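Local structure of O-methyltransferase (Saccharopolyspora spinosa, 4CE0) at residues Ala6-Leu11 / Met93-Gln98; Gln177-Leu182 / Arg197-Lys202. The protein probably transfers a methyl group from S-adenosyl-L-methionine to the rhamnose 4'-hydroxyl during spinosyn biosynthesis, with the help of a bound magnesium ion. One frame throughout, in Å; residues are numbered along the deposited sequence.

Contact 1 (Ala6-Leu11 / Met93-Gln98); sequences ALYLDL and MRAVLQ
Tyr8 reaches across to Ala95 with its hydroxyl and the ring edge beside it: OH stands 3.6 Å from Ala95 CB, and CE2 lies 3.7 Å from Ala95 O, a carbonyl that meets the ring at its edge, close to its plane. A first torsion of 175° sets CG opposite the backbone N and extends the phenol toward helix 88-100. Beside it one branch of Leu9 does the touching, CD2 lying 3.9 Å from Ala95 O and 4.3 Å from Val96 CG2. The axes of the two segments run almost antiparallel, at 171°, and approach to 10.2 Å, with 183 Å² buried in all. Helix 88-100 follows the first strand of the Rossmann-like methyltransferase sheet, and its other side carries Met93 and Leu97 onto strands 78-82 and 107-111, so helix 6-16 forms an outer layer over it. The close side holds Tyr8, Leu9, Ala95 and Val96, all buried; Gln64 and Glu68 of helix 56-73 also touch Leu9, and Val96 reaches Val67. The looser side is at Gln98, partly exposed, whose CG comes no nearer than 4.5 Å to Tyr8 OH and which also packs on Leu7 of the second subunit, as Tyr8 does.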
# COMPACT_ATOMS: atom_id res chain seq x y z
N ALA A 6 8.30 -0.15 -9.75
CA ALA A 6 7.60 1.13 -9.75
C ALA A 6 6.21 1.07 -9.11
O ALA A 6 5.83 2.00 -8.41
CB ALA A 6 7.49 1.70 -11.19
N LEU A 7 5.45 0.00 -9.38
CA LEU A 7 4.09 -0.15 -8.81
C LEU A 7 4.10 -0.16 -7.29
O LEU A 7 3.31 0.53 -6.62
CB LEU A 7 3.44 -1.43 -9.33
CG LEU A 7 2.97 -1.40 -10.79
CD1 LEU A 7 2.47 -2.77 -11.21
CD2 LEU A 7 1.89 -0.36 -10.93
N TYR A 8 5.02 -0.96 -6.75
CA TYR A 8 5.26 -1.00 -5.31
C TYR A 8 5.47 0.38 -4.73
O TYR A 8 4.75 0.80 -3.82
CB TYR A 8 6.49 -1.86 -5.05
CG TYR A 8 6.97 -1.91 -3.63
CD1 TYR A 8 6.12 -2.29 -2.58
CD2 TYR A 8 8.29 -1.60 -3.32
CE1 TYR A 8 6.57 -2.37 -1.26
CE2 TYR A 8 8.77 -1.68 -1.98
CZ TYR A 8 7.90 -2.06 -0.98
OH TYR A 8 8.39 -2.12 0.31
N LEU A 9 6.45 1.11 -5.27
CA LEU A 9 6.79 2.42 -4.71
C LEU A 9 5.67 3.46 -4.88
O LEU A 9 5.42 4.29 -3.99
CB LEU A 9 8.08 2.93 -5.32
CG LEU A 9 9.29 2.06 -5.03
CD1 LEU A 9 10.54 2.61 -5.72
CD2 LEU A 9 9.54 1.99 -3.56
N ASP A 10 4.97 3.40 -6.00
CA ASP A 10 3.84 4.30 -6.22
C ASP A 10 2.75 4.02 -5.20
O ASP A 10 2.23 4.95 -4.57
CB ASP A 10 3.28 4.12 -7.62
CG ASP A 10 2.15 5.10 -7.93
OD1 ASP A 10 2.42 6.33 -7.95
OD2 ASP A 10 1.01 4.64 -8.15
N LEU A 11 2.41 2.74 -5.01
CA LEU A 11 1.44 2.42 -3.96
C LEU A 11 1.91 2.87 -2.56
O LEU A 11 1.12 3.42 -1.76
CB LEU A 11 1.06 0.94 -3.98
CG LEU A 11 0.15 0.46 -2.85
CD1 LEU A 11 -1.19 1.14 -2.85
CD2 LEU A 11 0.02 -1.10 -2.96
N MET A 93 12.53 5.44 2.33
CA MET A 93 13.91 5.24 1.87
C MET A 93 14.28 3.76 1.97
O MET A 93 14.93 3.20 1.09
CB MET A 93 14.89 6.08 2.69
CG MET A 93 14.66 7.53 2.57
SD MET A 93 16.00 8.51 3.25
CE MET A 93 15.59 8.41 4.95
N ARG A 94 13.86 3.12 3.04
CA ARG A 94 14.16 1.69 3.20
C ARG A 94 13.46 0.90 2.10
O ARG A 94 13.98 -0.10 1.58
CB ARG A 94 13.75 1.19 4.57
CG ARG A 94 13.84 -0.36 4.78
CD ARG A 94 15.24 -0.91 4.75
NE ARG A 94 15.29 -2.39 4.68
CZ ARG A 94 15.42 -3.08 3.54
NH1 ARG A 94 15.47 -2.48 2.36
NH2 ARG A 94 15.48 -4.40 3.59
N ALA A 95 12.28 1.37 1.72
CA ALA A 95 11.51 0.64 0.69
C ALA A 95 12.15 0.81 -0.69
O ALA A 95 12.12 -0.10 -1.51
CB ALA A 95 10.08 1.08 0.69
N VAL A 96 12.73 1.98 -0.96
CA VAL A 96 13.41 2.14 -2.24
C VAL A 96 14.58 1.14 -2.37
O VAL A 96 14.71 0.45 -3.39
CB VAL A 96 13.88 3.56 -2.47
CG1 VAL A 96 14.50 3.66 -3.84
CG2 VAL A 96 12.71 4.55 -2.34
N LEU A 97 15.43 1.07 -1.34
CA LEU A 97 16.49 0.04 -1.27
C LEU A 97 15.95 -1.36 -1.52
O LEU A 97 16.54 -2.15 -2.26
CB LEU A 97 17.19 0.05 0.09
CG LEU A 97 17.91 1.33 0.50
CD1 LEU A 97 18.57 1.14 1.86
CD2 LEU A 97 18.91 1.73 -0.56
N GLN A 98 14.85 -1.70 -0.86
CA GLN A 98 14.17 -2.96 -1.11
C GLN A 98 13.76 -3.07 -2.57
O GLN A 98 13.90 -4.14 -3.16
CB GLN A 98 12.92 -3.08 -0.22
CG GLN A 98 12.19 -4.41 -0.33
CD GLN A 98 13.03 -5.56 0.18
OE1 GLN A 98 13.06 -6.64 -0.42
NE2 GLN A 98 13.74 -5.33 1.28

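Contact 2 (Gln177-Leu182 / Arg197-Lys202); sequences QELAVL and RNLYPK
A right-handed beta-alpha-beta crossover of the Rossmann-like methyltransferase fold is built here: strand 179-184 leads through helix 189-199 into strand 207-211, its parallel neighbour in the sheet, and the contact sets the end of that helix against the start of strand 179-184. The strand runs directly to Asp185, a magnesium ligand, and the Leu199 side chain lies about 11 Å from the bound S-adenosyl-L-homocysteine, so this is packing near the site but outside it. Hydrophobic packing centres on Leu199. Its CB is shared by two leucines of the strand, at 3.9 Å from Leu179 CD1 and at the same distance from Leu182 CD1. The side chains of Leu182 and Leu199 cross at about a right angle, with their CD1 methyls 3.7 Å apart. In Leu182 CG lies opposite the backbone N (chi1 168°), which carries both methyls toward the helix end; CD2 reaches the backbone there, 3.8 Å from Tyr200 N. Leu199 also touches Thr82 on the adjacent strand 78-82, while Tyr200 packs on Ile232 and Arg248.

Beyond Leu199 the chain makes a 3-10 turn, in which Lys202 N bonds to Leu199 O, and this brings the Lys202 carbonyl to the strand. Leu179 N donates to Lys202 O over 2.9 Å, with 154° at the hydrogen; the donor sits above the carbonyl plane, 46° out of it. Glu178 CA makes a CH...O contact with the same oxygen, 3.3 Å from Lys202 O. Lys202 gives the largest share of the buried area, from its carbonyl as well as CB and CG, although its amine leads away. At this more exposed end the aliphatic start of the lysine lies against the backbone, with Lys202 CG 3.6 Å from Gln177 O.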
# COMPACT_ATOMS: atom_id res chain seq x y z
N GLN A 177 29.27 6.71 9.22
CA GLN A 177 30.57 6.96 8.57
C GLN A 177 30.43 7.81 7.32
O GLN A 177 31.18 8.76 7.10
CB GLN A 177 31.25 5.64 8.19
CG GLN A 177 32.28 5.15 9.18
CD GLN A 177 31.67 4.82 10.51
OE1 GLN A 177 31.10 5.67 11.18
NE2 GLN A 177 31.78 3.56 10.90
N GLU A 178 29.49 7.43 6.46
CA GLU A 178 29.20 8.24 5.28
C GLU A 178 27.74 8.18 4.87
O GLU A 178 27.02 7.24 5.18
CB GLU A 178 30.13 7.89 4.11
CG GLU A 178 30.15 6.45 3.69
CD GLU A 178 31.22 6.15 2.65
OE1 GLU A 178 31.84 7.09 2.12
OE2 GLU A 178 31.45 4.96 2.34
N LEU A 179 27.33 9.23 4.18
CA LEU A 179 25.95 9.40 3.80
C LEU A 179 25.93 9.72 2.34
O LEU A 179 26.75 10.50 1.85
CB LEU A 179 25.31 10.55 4.60
CG LEU A 179 25.07 10.32 6.10
CD1 LEU A 179 24.64 11.61 6.82
CD2 LEU A 179 24.04 9.25 6.31
N ALA A 180 24.95 9.15 1.64
CA ALA A 180 24.66 9.54 0.28
C ALA A 180 23.45 10.46 0.24
O ALA A 180 23.28 11.23 -0.71
CB ALA A 180 24.40 8.30 -0.56
N VAL A 181 22.58 10.34 1.23
CA VAL A 181 21.41 11.21 1.33
C VAL A 181 21.23 11.66 2.78
O VAL A 181 21.28 10.88 3.69
CB VAL A 181 20.10 10.51 0.82
CG1 VAL A 181 18.85 11.35 1.11
CG2 VAL A 181 20.20 10.14 -0.63
N LEU A 182 21.00 12.95 2.97
CA LEU A 182 20.83 13.51 4.31
C LEU A 182 19.57 14.32 4.27
O LEU A 182 19.50 15.34 3.56
CB LEU A 182 22.05 14.38 4.69
CG LEU A 182 21.91 15.27 5.93
CD1 LEU A 182 21.64 14.41 7.17
CD2 LEU A 182 23.14 16.19 6.14
N ARG A 197 25.88 20.68 10.84
CA ARG A 197 27.26 20.73 11.38
C ARG A 197 27.87 19.33 11.54
O ARG A 197 29.03 19.11 11.22
CB ARG A 197 27.31 21.41 12.73
CG ARG A 197 27.13 22.91 12.67
CD ARG A 197 27.55 23.63 13.97
NE ARG A 197 27.14 25.03 13.88
CZ ARG A 197 27.71 25.92 13.08
NH1 ARG A 197 28.76 25.58 12.33
NH2 ARG A 197 27.25 27.16 13.04
N ASN A 198 27.09 18.39 12.05
CA ASN A 198 27.60 17.06 12.33
C ASN A 198 27.54 16.07 11.17
O ASN A 198 28.38 15.16 11.11
CB ASN A 198 26.92 16.49 13.58
CG ASN A 198 27.19 17.35 14.84
OD1 ASN A 198 28.30 17.37 15.33
ND2 ASN A 198 26.18 18.04 15.36
N LEU A 199 26.56 16.20 10.27
CA LEU A 199 26.37 15.15 9.25
C LEU A 199 26.75 15.57 7.84
O LEU A 199 27.12 14.74 7.02
CB LEU A 199 24.94 14.61 9.29
CG LEU A 199 24.48 14.00 10.61
CD1 LEU A 199 23.02 13.51 10.48
CD2 LEU A 199 25.40 12.85 11.06
N TYR A 200 26.65 16.86 7.53
CA TYR A 200 27.05 17.29 6.19
C TYR A 200 28.46 16.87 5.81
O TYR A 200 28.70 16.49 4.68
CB TYR A 200 26.96 18.79 6.01
CG TYR A 200 27.17 19.18 4.56
CD1 TYR A 200 26.16 18.98 3.64
CD2 TYR A 200 28.39 19.72 4.10
CE1 TYR A 200 26.31 19.32 2.32
CE2 TYR A 200 28.56 20.06 2.74
CZ TYR A 200 27.49 19.85 1.86
OH TYR A 200 27.56 20.17 0.51
N PRO A 201 29.41 16.95 6.76
CA PRO A 201 30.78 16.53 6.41
C PRO A 201 30.86 15.06 6.00
O PRO A 201 31.77 14.71 5.25
CB PRO A 201 31.58 16.79 7.70
CG PRO A 201 30.78 17.83 8.47
CD PRO A 201 29.32 17.53 8.11
N LYS A 202 29.92 14.23 6.45
CA LYS A 202 29.91 12.80 6.10
C LYS A 202 29.24 12.52 4.76
O LYS A 202 29.26 11.38 4.26
CB LYS A 202 29.20 11.98 7.19
CG LYS A 202 29.97 11.90 8.48
CD LYS A 202 29.10 11.54 9.68
CE LYS A 202 29.95 11.45 10.95
NZ LYS A 202 29.12 11.47 12.18

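Overall arrangement
From the N terminus, helix 6-16 comes first, and contact 1 closes a long loop of 81 intervening residues when helix 88-100 returns to it; that loop includes helix 56-73 and strand 78-82. Contact 2 opens only later and closes over 14 residues, between strand 179-184 and the end of helix 189-199. The two loops are therefore in series, neither nested nor crossed. The centres of contact 1 and contact 2 lie about 23 Å apart. Contact 1 ties the N-terminal helix, which meets the second subunit, to a helix that packs on the sheet, whereas contact 2 joins a helix to the sheet itself. Strand 78-82 connects them indirectly, meeting Met93 and Leu97 as well as Leu179 and Leu199.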